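Local coordinates for protein tyrosine aminotransferase (Leishmania infantum, PDB 4IX8) that probably catalyses the pyridoxal phosphate-dependent transfer of the amino group of tyrosine to 2-oxoglutarate, at residues Q148-A153 against P169-Y174; R186-D191 against F214-P219; D87-A92 against L333-E338. All coordinates share one frame; numbering follows the deposited sequence.

Contact 1 (Q148-A153 against P169-Y174); sequences QAIVLA and PSFPHY
Ile150 sets its CD1 methyl over one face of the Tyr174 ring, near the rim, and the two side chains cross at about a right angle. CD1 does most of the touching and lies 3.3 Å from Tyr174 CZ, a short contact. On the same side CG1 and CG2 pass the CE1-CD1 rim, with Ile150 CG1 3.6 Å from Tyr174 CE1 and Ile150 CG2 3.9 Å from Tyr174 CD1. Ile150 holds CG1 anti to the carbonyl carbon (chi1 -70°); with the chain extended beyond (chi2 169°), CD1 reaches the rings of Phe171, His173 and Tyr174. It meets His173 differently, in the plane of the imidazole at its edge, 3.9 Å from His173 CD2. Phe171 also offers an edge, but its CE2 stays 4.4 Å from Ile150 CD1.

The polar ends of the two ring residues are used elsewhere. His173 NE2 is paired with Leu316 O of the second subunit, which brings the dimer partner up beside this packing. Tyr174 OH is hydrogen-bonded to Asp249 OD2, probably the aspartate that pairs with the cofactor's pyridine nitrogen, as in relatives. Both Ile150 and Tyr174 also pack on Leu277 of strand 274-279. One isoleucine of helix 145-157 thus meets residues 171-174, which lead into helix 173-181, part of the helical layer against the mixed sheet of the large domain in fold-type I aminotransferases.

Contact 2 (R186-D191 against F214-P219); sequences RYYYLD and FVIINP
Strands 186-191 and 214-217 run in the same general sense, their directions 45° apart and their axes 9.3 Å from each other at closest approach. That is roughly twice the spacing of adjacent strands, because strand 163-168 lies between them in the sheet, and no backbone hydrogen bond joins the two segments directly. The connection is made by Tyr188, whose side chain points across the intervening strand. Its CG stands between the backbone N and the carbonyl carbon, and the phenol reaches the far strand.

Its hydroxyl donates to Val215 O over 2.7 Å, meeting the oxygen at a C=O...donor angle of 148°, tilted slightly from the carbonyl plane; seen from the phenol, the acceptor lies at the ring edge. A water donates to the same hydroxyl, 3.2 Å from Tyr188 OH, and accepts from Ile217 N. Tyr188 OH is therefore both donor and acceptor, and one buried phenol serves Val215 O directly and Ile217 N through the water. Phe214 covers one ring face in an offset stack, centroids 4.6 Å apart and planes only 9° from parallel. Phe214 CZ is placed over the rim at Tyr188 CE2, 3.5 Å away, and Ile216 CG2 adds an aliphatic touch 3.6 Å from Tyr188 OH.

Strand 163-168 binds the backbone of Tyr188 through Val166 and Ala168, and its Leu165 and Cys167 pack against Phe214 and Tyr188. Phe238 of helix 229-242 meets the Phe214 ring at an inclined angle, whereas Val215 turns to Tyr174 of helix 173-181. Strand 246-249 borders the second segment beyond.

Contact 3 (D87-A92 against L333-E338); sequences DIVTEA and LKCPTE
Ile88 spreads its two branches over neighbouring residues of the loop 333-336, with CG2 overlapping the sulfur of Cys335 and CD1 lying against the base of Lys334. This is plain packing within the class I aminotransferase fold, joining the first turn of helix 87-99 to the link between helix 322-331 and the long helix 337-355. The backbones stay well apart, the nearest CA atoms, those of Ile88 and Cys335, being 7.5 Å from each other, and side chains bridge the interval without any hydrogen bond.

Ile88 CG1 is anti to the backbone N (chi1 -172°) and the chain is extended again at chi2 (-173°), which together carry CD1 outward to within 4.0 Å of Lys334 CB. The two side chains cross at about a right angle there. Only the beginning of the lysine takes part, since its chain runs on extended and leads away from the helix. The contact is thin, burying 150 Å² in all, and grades from the exposed lysine to the buried Val89.

Thr331, at the end of helix 322-331, touches both Ile88 and Val89. Gln284, two residues after Lys282, the predicted pyridoxal phosphate lysine, packs on Val89 and Cys335. On the same helical turn Glu91 OE2 forms a salt bridge with Arg98 NE of the second subunit, so this helix meets the dimer partner as well as the loop.

Cys335 SG is the point on which the two helical residues converge, 4.0 Å from Ile88 CG2 and 3.8 Å from the CG2 methyl of Val89.

Contacts 1 and 2 are buried and adjoin each other, their centres about 12 Å apart. They share neighbouring elements: helix 173-181 leads directly into strand 184-191, and the two contacts touch through Pro169 with Leu190 and Phe171 with Ile217. Contact 3 is peripheral and partly exposed, centred about 28 Å from contact 1 and about 32 Å from contact 2, on the opposite side of the chain's centre from the latter. The chemistry follows: an aliphatic chain against aromatic rings in contact 1, a ring stack with direct and water-mediated hydrogen bonds in contact 2, and sparse methyl-to-sulfur packing in contact 3. The second subunit reaches contacts 1 and 3 but not contact 2.

Contact 1 (Q148-A153 against P169-Y174)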
loop_
_atom_site.group_PDB
_atom_site.type_symbol
_atom_site.label_atom_id
_atom_site.label_comp_id
_atom_site.label_asym_id
_atom_site.label_seq_id
_atom_site.Cartn_x
_atom_site.Cartn_y
_atom_site.Cartn_z
ATOM N N GLN A 148 -0.005 -3.001 -5.088
ATOM C CA GLN A 148 0.105 -1.598 -5.498
ATOM C C GLN A 148 0.527 -1.507 -6.965
ATOM O O GLN A 148 0.064 -0.628 -7.715
ATOM C CB GLN A 148 1.118 -0.809 -4.645
ATOM C CG GLN A 148 0.934 0.727 -4.867
ATOM C CD GLN A 148 2.166 1.568 -4.580
ATOM O OE1 GLN A 148 3.272 1.061 -4.401
ATOM N NE2 GLN A 148 1.968 2.863 -4.511
ATOM N N ALA A 149 1.396 -2.427 -7.393
ATOM C CA ALA A 149 1.840 -2.397 -8.781
ATOM C C ALA A 149 0.644 -2.502 -9.715
ATOM O O ALA A 149 0.612 -1.841 -10.765
ATOM C CB ALA A 149 2.806 -3.499 -9.061
ATOM N N ILE A 150 -0.363 -3.257 -9.295
ATOM C CA ILE A 150 -1.590 -3.386 -10.075
ATOM C C ILE A 150 -2.374 -2.096 -10.084
ATOM O O ILE A 150 -2.857 -1.680 -11.104
ATOM C CB ILE A 150 -2.452 -4.495 -9.537
ATOM C CG1 ILE A 150 -1.770 -5.838 -9.853
ATOM C CG2 ILE A 150 -3.850 -4.463 -10.174
ATOM C CD1 ILE A 150 -2.398 -7.090 -9.140
ATOM N N VAL A 151 -2.520 -1.467 -8.924
ATOM C CA VAL A 151 -3.169 -0.166 -8.863
ATOM C C VAL A 151 -2.497 0.831 -9.780
ATOM O O VAL A 151 -3.161 1.501 -10.563
ATOM C CB VAL A 151 -3.151 0.396 -7.435
ATOM C CG1 VAL A 151 -3.654 1.877 -7.418
ATOM C CG2 VAL A 151 -4.007 -0.481 -6.551
ATOM N N LEU A 152 -1.177 0.959 -9.655
ATOM C CA LEU A 152 -0.447 1.952 -10.436
ATOM C C LEU A 152 -0.552 1.668 -11.924
ATOM O O LEU A 152 -0.767 2.561 -12.722
ATOM C CB LEU A 152 1.023 1.961 -10.031
ATOM C CG LEU A 152 1.278 2.452 -8.632
ATOM C CD1 LEU A 152 2.696 2.117 -8.253
ATOM C CD2 LEU A 152 1.002 3.950 -8.490
ATOM N N ALA A 153 -0.424 0.411 -12.312
ATOM C CA ALA A 153 -0.488 0.079 -13.726
ATOM C C ALA A 153 -1.845 0.470 -14.325
ATOM O O ALA A 153 -1.915 1.103 -15.385
ATOM C CB ALA A 153 -0.208 -1.411 -13.942
ATOM N N PRO A 169 -10.466 -18.018 -14.826
ATOM C CA PRO A 169 -10.381 -17.528 -13.451
ATOM C C PRO A 169 -9.081 -16.816 -13.161
ATOM O O PRO A 169 -8.067 -17.056 -13.809
ATOM C CB PRO A 169 -10.510 -18.804 -12.618
ATOM C CG PRO A 169 -9.951 -19.882 -13.486
ATOM C CD PRO A 169 -10.298 -19.479 -14.910
ATOM N N SER A 170 -9.112 -15.953 -12.158
ATOM C CA SER A 170 -8.005 -15.079 -11.895
ATOM C C SER A 170 -7.958 -14.679 -10.452
ATOM O O SER A 170 -9.001 -14.520 -9.806
ATOM C CB SER A 170 -8.104 -13.810 -12.772
ATOM O OG SER A 170 -9.398 -13.240 -12.653
ATOM N N PHE A 171 -6.733 -14.426 -10.002
ATOM C CA PHE A 171 -6.430 -13.714 -8.758
ATOM C C PHE A 171 -7.358 -12.505 -8.683
ATOM O O PHE A 171 -7.381 -11.710 -9.597
ATOM C CB PHE A 171 -4.961 -13.268 -8.775
ATOM C CG PHE A 171 -4.522 -12.488 -7.561
ATOM C CD1 PHE A 171 -4.614 -13.019 -6.290
ATOM C CD2 PHE A 171 -3.962 -11.225 -7.706
ATOM C CE1 PHE A 171 -4.187 -12.280 -5.170
ATOM C CE2 PHE A 171 -3.535 -10.492 -6.606
ATOM C CZ PHE A 171 -3.660 -11.009 -5.339
ATOM N N PRO A 172 -8.164 -12.393 -7.624
ATOM C CA PRO A 172 -9.280 -11.436 -7.683
ATOM C C PRO A 172 -8.925 -9.934 -7.701
ATOM O O PRO A 172 -9.815 -9.121 -7.942
ATOM C CB PRO A 172 -10.079 -11.737 -6.411
ATOM C CG PRO A 172 -9.498 -12.995 -5.802
ATOM C CD PRO A 172 -8.172 -13.243 -6.414
ATOM N N HIS A 173 -7.671 -9.571 -7.504
ATOM C CA HIS A 173 -7.329 -8.188 -7.348
ATOM C C HIS A 173 -7.530 -7.370 -8.628
ATOM O O HIS A 173 -7.858 -6.181 -8.505
ATOM C CB HIS A 173 -5.884 -8.021 -6.878
ATOM C CG HIS A 173 -5.646 -6.736 -6.138
ATOM N ND1 HIS A 173 -6.392 -6.362 -5.037
ATOM C CD2 HIS A 173 -4.727 -5.757 -6.319
ATOM C CE1 HIS A 173 -5.936 -5.214 -4.570
ATOM N NE2 HIS A 173 -4.930 -4.823 -5.330
ATOM N N TYR A 174 -7.345 -7.950 -9.827
ATOM C CA TYR A 174 -7.542 -7.167 -11.056
ATOM C C TYR A 174 -8.970 -6.676 -11.134
ATOM O O TYR A 174 -9.238 -5.478 -11.370
ATOM C CB TYR A 174 -7.167 -7.973 -12.305
ATOM C CG TYR A 174 -5.692 -8.224 -12.267
ATOM C CD1 TYR A 174 -4.795 -7.286 -12.758
ATOM C CD2 TYR A 174 -5.173 -9.357 -11.624
ATOM C CE1 TYR A 174 -3.407 -7.484 -12.647
ATOM C CE2 TYR A 174 -3.794 -9.560 -11.512
ATOM C CZ TYR A 174 -2.924 -8.628 -12.018
ATOM O OH TYR A 174 -1.562 -8.819 -11.916
#

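Contact 2 (R186-D191 against F214-P219)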
loop_
_atom_site.group_PDB
_atom_site.type_symbol
_atom_site.label_atom_id
_atom_site.label_comp_id
_atom_site.label_asym_id
_atom_site.label_seq_id
_atom_site.Cartn_x
_atom_site.Cartn_y
_atom_site.Cartn_z
ATOM N N ARG A 186 -13.085 -7.012 -18.242
ATOM C CA ARG A 186 -13.743 -7.763 -19.294
ATOM C C ARG A 186 -13.007 -9.083 -19.428
ATOM O O ARG A 186 -11.849 -9.134 -19.858
ATOM C CB ARG A 186 -13.766 -6.998 -20.621
ATOM C CG ARG A 186 -14.568 -7.693 -21.712
ATOM C CD ARG A 186 -14.813 -6.742 -22.915
ATOM N NE ARG A 186 -15.597 -5.547 -22.569
ATOM C CZ ARG A 186 -15.866 -4.538 -23.408
ATOM N NH1 ARG A 186 -15.400 -4.526 -24.645
ATOM N NH2 ARG A 186 -16.580 -3.508 -22.986
ATOM N N TYR A 187 -13.677 -10.130 -18.985
ATOM C CA TYR A 187 -13.091 -11.444 -18.901
ATOM C C TYR A 187 -12.957 -12.113 -20.222
ATOM O O TYR A 187 -13.936 -12.169 -20.980
ATOM C CB TYR A 187 -13.945 -12.322 -18.006
ATOM C CG TYR A 187 -13.786 -12.064 -16.529
ATOM C CD1 TYR A 187 -12.537 -11.952 -15.946
ATOM C CD2 TYR A 187 -14.888 -11.975 -15.716
ATOM C CE1 TYR A 187 -12.410 -11.757 -14.566
ATOM C CE2 TYR A 187 -14.768 -11.768 -14.363
ATOM C CZ TYR A 187 -13.546 -11.668 -13.786
ATOM O OH TYR A 187 -13.492 -11.485 -12.424
ATOM N N TYR A 188 -11.776 -12.662 -20.497
ATOM C CA TYR A 188 -11.661 -13.729 -21.512
ATOM C C TYR A 188 -11.427 -15.041 -20.715
ATOM O O TYR A 188 -10.900 -14.991 -19.598
ATOM C CB TYR A 188 -10.546 -13.435 -22.531
ATOM C CG TYR A 188 -9.206 -13.382 -21.893
ATOM C CD1 TYR A 188 -8.493 -14.546 -21.664
ATOM C CD2 TYR A 188 -8.667 -12.190 -21.452
ATOM C CE1 TYR A 188 -7.272 -14.521 -21.045
ATOM C CE2 TYR A 188 -7.435 -12.157 -20.824
ATOM C CZ TYR A 188 -6.748 -13.332 -20.638
ATOM O OH TYR A 188 -5.532 -13.349 -20.023
ATOM N N TYR A 189 -11.808 -16.198 -21.250
ATOM C CA TYR A 189 -11.839 -17.415 -20.431
ATOM C C TYR A 189 -10.629 -18.294 -20.717
ATOM O O TYR A 189 -10.074 -18.307 -21.820
ATOM C CB TYR A 189 -13.204 -18.157 -20.620
ATOM C CG TYR A 189 -14.287 -17.314 -19.951
ATOM C CD1 TYR A 189 -14.448 -17.330 -18.569
ATOM C CD2 TYR A 189 -15.063 -16.409 -20.679
ATOM C CE1 TYR A 189 -15.385 -16.487 -17.916
ATOM C CE2 TYR A 189 -16.013 -15.557 -20.038
ATOM C CZ TYR A 189 -16.171 -15.610 -18.654
ATOM O OH TYR A 189 -17.097 -14.801 -17.981
ATOM N N LEU A 190 -10.158 -18.931 -19.648
ATOM C CA LEU A 190 -9.051 -19.871 -19.715
ATOM C C LEU A 190 -9.650 -21.267 -19.935
ATOM O O LEU A 190 -10.753 -21.544 -19.459
ATOM C CB LEU A 190 -8.206 -19.818 -18.441
ATOM C CG LEU A 190 -7.541 -18.476 -18.130
ATOM C CD1 LEU A 190 -6.913 -18.461 -16.716
ATOM C CD2 LEU A 190 -6.493 -18.166 -19.172
ATOM N N ASP A 191 -8.968 -22.113 -20.711
ATOM C CA ASP A 191 -9.500 -23.442 -21.060
ATOM C C ASP A 191 -8.890 -24.600 -20.235
ATOM O O ASP A 191 -7.737 -24.972 -20.452
ATOM C CB ASP A 191 -9.279 -23.725 -22.545
ATOM C CG ASP A 191 -9.953 -25.000 -22.998
ATOM O OD1 ASP A 191 -10.438 -25.769 -22.131
ATOM O OD2 ASP A 191 -10.021 -25.231 -24.231
ATOM N N PHE A 214 -4.302 -5.881 -22.042
ATOM C CA PHE A 214 -4.531 -7.312 -21.954
ATOM C C PHE A 214 -3.730 -7.807 -20.757
ATOM O O PHE A 214 -2.525 -7.633 -20.729
ATOM C CB PHE A 214 -4.064 -8.002 -23.210
ATOM C CG PHE A 214 -4.558 -9.399 -23.364
ATOM C CD1 PHE A 214 -3.800 -10.462 -22.927
ATOM C CD2 PHE A 214 -5.749 -9.659 -23.998
ATOM C CE1 PHE A 214 -4.251 -11.776 -23.079
ATOM C CE2 PHE A 214 -6.192 -10.951 -24.165
ATOM C CZ PHE A 214 -5.438 -12.014 -23.707
ATOM N N VAL A 215 -4.397 -8.387 -19.767
ATOM C CA VAL A 215 -3.726 -8.871 -18.579
ATOM C C VAL A 215 -3.579 -10.391 -18.619
ATOM O O VAL A 215 -4.562 -11.089 -18.874
ATOM C CB VAL A 215 -4.481 -8.527 -17.300
ATOM C CG1 VAL A 215 -3.761 -9.132 -16.117
ATOM C CG2 VAL A 215 -4.630 -7.015 -17.120
ATOM N N ILE A 216 -2.360 -10.896 -18.374
ATOM C CA ILE A 216 -2.181 -12.310 -18.128
ATOM C C ILE A 216 -1.543 -12.525 -16.774
ATOM O O ILE A 216 -0.908 -11.614 -16.211
ATOM C CB ILE A 216 -1.334 -13.020 -19.199
ATOM C CG1 ILE A 216 0.078 -12.497 -19.220
ATOM C CG2 ILE A 216 -2.012 -12.933 -20.574
ATOM C CD1 ILE A 216 0.983 -13.271 -20.149
ATOM N N ILE A 217 -1.802 -13.709 -16.216
ATOM C CA ILE A 217 -1.158 -14.176 -15.014
ATOM C C ILE A 217 -0.419 -15.465 -15.330
ATOM O O ILE A 217 -1.026 -16.472 -15.633
ATOM C CB ILE A 217 -2.163 -14.406 -13.865
ATOM C CG1 ILE A 217 -3.039 -13.157 -13.629
ATOM C CG2 ILE A 217 -1.388 -14.736 -12.608
ATOM C CD1 ILE A 217 -4.126 -13.332 -12.587
ATOM N N ASN A 218 0.895 -15.430 -15.243
ATOM C CA ASN A 218 1.691 -16.559 -15.651
ATOM C C ASN A 218 3.019 -16.639 -14.896
ATOM O O ASN A 218 3.855 -15.790 -15.066
ATOM C CB ASN A 218 1.980 -16.486 -17.132
ATOM C CG ASN A 218 2.816 -17.668 -17.590
ATOM O OD1 ASN A 218 2.401 -18.810 -17.459
ATOM N ND2 ASN A 218 4.004 -17.399 -18.082
ATOM N N PRO A 219 3.228 -17.669 -14.077
ATOM C CA PRO A 219 2.324 -18.779 -13.808
ATOM C C PRO A 219 1.076 -18.324 -13.103
ATOM O O PRO A 219 1.112 -17.272 -12.456
ATOM C CB PRO A 219 3.164 -19.709 -12.920
ATOM C CG PRO A 219 4.591 -19.384 -13.246
ATOM C CD PRO A 219 4.566 -17.887 -13.509
HETATM O O HOH W 1 -3.712 -15.171 -18.151
#

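Contact 3 (D87-A92 against L333-E338)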
loop_
_atom_site.group_PDB
_atom_site.type_symbol
_atom_site.label_atom_id
_atom_site.label_comp_id
_atom_site.label_asym_id
_atom_site.label_seq_id
_atom_site.Cartn_x
_atom_site.Cartn_y
_atom_site.Cartn_z
ATOM N N ASP A 87 17.639 -17.336 5.205
ATOM C CA ASP A 87 18.305 -16.748 6.358
ATOM C C ASP A 87 19.139 -15.552 5.949
ATOM O O ASP A 87 19.211 -14.534 6.653
ATOM C CB ASP A 87 19.210 -17.797 7.046
ATOM C CG ASP A 87 18.437 -18.762 7.911
ATOM O OD1 ASP A 87 17.402 -18.347 8.473
ATOM O OD2 ASP A 87 18.869 -19.945 8.041
ATOM N N ILE A 88 19.728 -15.649 4.774
ATOM C CA ILE A 88 20.550 -14.564 4.296
ATOM C C ILE A 88 19.713 -13.238 4.108
ATOM O O ILE A 88 20.229 -12.122 4.308
ATOM C CB ILE A 88 21.207 -14.987 2.991
ATOM C CG1 ILE A 88 22.232 -13.953 2.578
ATOM C CG2 ILE A 88 20.119 -15.177 1.871
ATOM C CD1 ILE A 88 22.810 -14.207 1.206
ATOM N N VAL A 89 18.423 -13.352 3.776
ATOM C CA VAL A 89 17.560 -12.166 3.630
ATOM C C VAL A 89 17.203 -11.639 5.005
ATOM O O VAL A 89 17.220 -10.441 5.246
ATOM C CB VAL A 89 16.258 -12.448 2.795
ATOM C CG1 VAL A 89 15.364 -11.219 2.696
ATOM C CG2 VAL A 89 16.615 -12.922 1.409
ATOM N N THR A 90 16.858 -12.542 5.899
ATOM C CA THR A 90 16.570 -12.200 7.287
ATOM C C THR A 90 17.743 -11.490 7.992
ATOM O O THR A 90 17.543 -10.528 8.719
ATOM C CB THR A 90 16.186 -13.492 8.082
ATOM O OG1 THR A 90 14.943 -13.982 7.549
ATOM C CG2 THR A 90 16.008 -13.217 9.580
ATOM N N GLU A 91 18.967 -11.927 7.743
ATOM C CA GLU A 91 20.100 -11.348 8.439
ATOM C C GLU A 91 20.516 -10.037 7.746
ATOM O O GLU A 91 21.004 -9.109 8.403
ATOM C CB GLU A 91 21.248 -12.361 8.489
ATOM C CG GLU A 91 21.079 -13.480 9.591
ATOM C CD GLU A 91 20.864 -12.917 11.025
ATOM O OE1 GLU A 91 21.584 -11.955 11.431
ATOM O OE2 GLU A 91 19.933 -13.405 11.721
ATOM N N ALA A 92 20.256 -9.922 6.439
ATOM C CA ALA A 92 20.414 -8.628 5.773
ATOM C C ALA A 92 19.432 -7.600 6.373
ATOM O O ALA A 92 19.804 -6.445 6.606
ATOM C CB ALA A 92 20.202 -8.739 4.266
ATOM N N LEU A 333 20.195 -11.067 -5.583
ATOM C CA LEU A 333 21.119 -11.690 -6.521
ATOM C C LEU A 333 21.955 -12.778 -5.867
ATOM O O LEU A 333 22.732 -13.420 -6.532
ATOM C CB LEU A 333 22.055 -10.636 -7.116
ATOM C CG LEU A 333 21.428 -9.488 -7.908
ATOM C CD1 LEU A 333 22.525 -8.499 -8.274
ATOM C CD2 LEU A 333 20.734 -9.988 -9.159
ATOM N N LYS A 334 21.888 -12.899 -4.549
ATOM C CA LYS A 334 22.765 -13.821 -3.824
ATOM C C LYS A 334 22.030 -15.069 -3.337
ATOM O O LYS A 334 22.637 -16.009 -2.891
ATOM C CB LYS A 334 23.406 -13.111 -2.632
ATOM C CG LYS A 334 24.412 -12.029 -2.993
ATOM C CD LYS A 334 25.232 -11.666 -1.738
ATOM C CE LYS A 334 26.235 -10.556 -1.990
ATOM N NZ LYS A 334 26.998 -10.165 -0.746
ATOM N N CYS A 335 20.718 -15.092 -3.470
ATOM C CA CYS A 335 19.932 -16.202 -2.972
ATOM C C CYS A 335 20.201 -17.415 -3.808
ATOM O O CYS A 335 20.128 -17.346 -5.040
ATOM C CB CYS A 335 18.461 -15.866 -2.999
ATOM S SG CYS A 335 18.018 -14.885 -1.568
ATOM N N PRO A 336 20.544 -18.529 -3.144
ATOM C CA PRO A 336 20.937 -19.707 -3.910
ATOM C C PRO A 336 19.730 -20.463 -4.439
ATOM O O PRO A 336 18.645 -20.440 -3.840
ATOM C CB PRO A 336 21.700 -20.554 -2.882
ATOM C CG PRO A 336 21.184 -20.092 -1.514
ATOM C CD PRO A 336 20.362 -18.853 -1.713
ATOM N N THR A 337 19.938 -21.120 -5.574
ATOM C CA THR A 337 18.933 -21.955 -6.195
ATOM C C THR A 337 18.350 -22.953 -5.181
ATOM O O THR A 337 17.170 -23.256 -5.219
ATOM C CB THR A 337 19.550 -22.692 -7.397
ATOM O OG1 THR A 337 18.609 -23.630 -7.931
ATOM C CG2 THR A 337 20.841 -23.419 -6.981
ATOM N N GLU A 338 19.155 -23.383 -4.217
ATOM C CA GLU A 338 18.734 -24.407 -3.248
ATOM C C GLU A 338 17.512 -23.994 -2.383
ATOM O O GLU A 338 16.649 -24.826 -2.048
ATOM C CB GLU A 338 19.917 -24.777 -2.332
#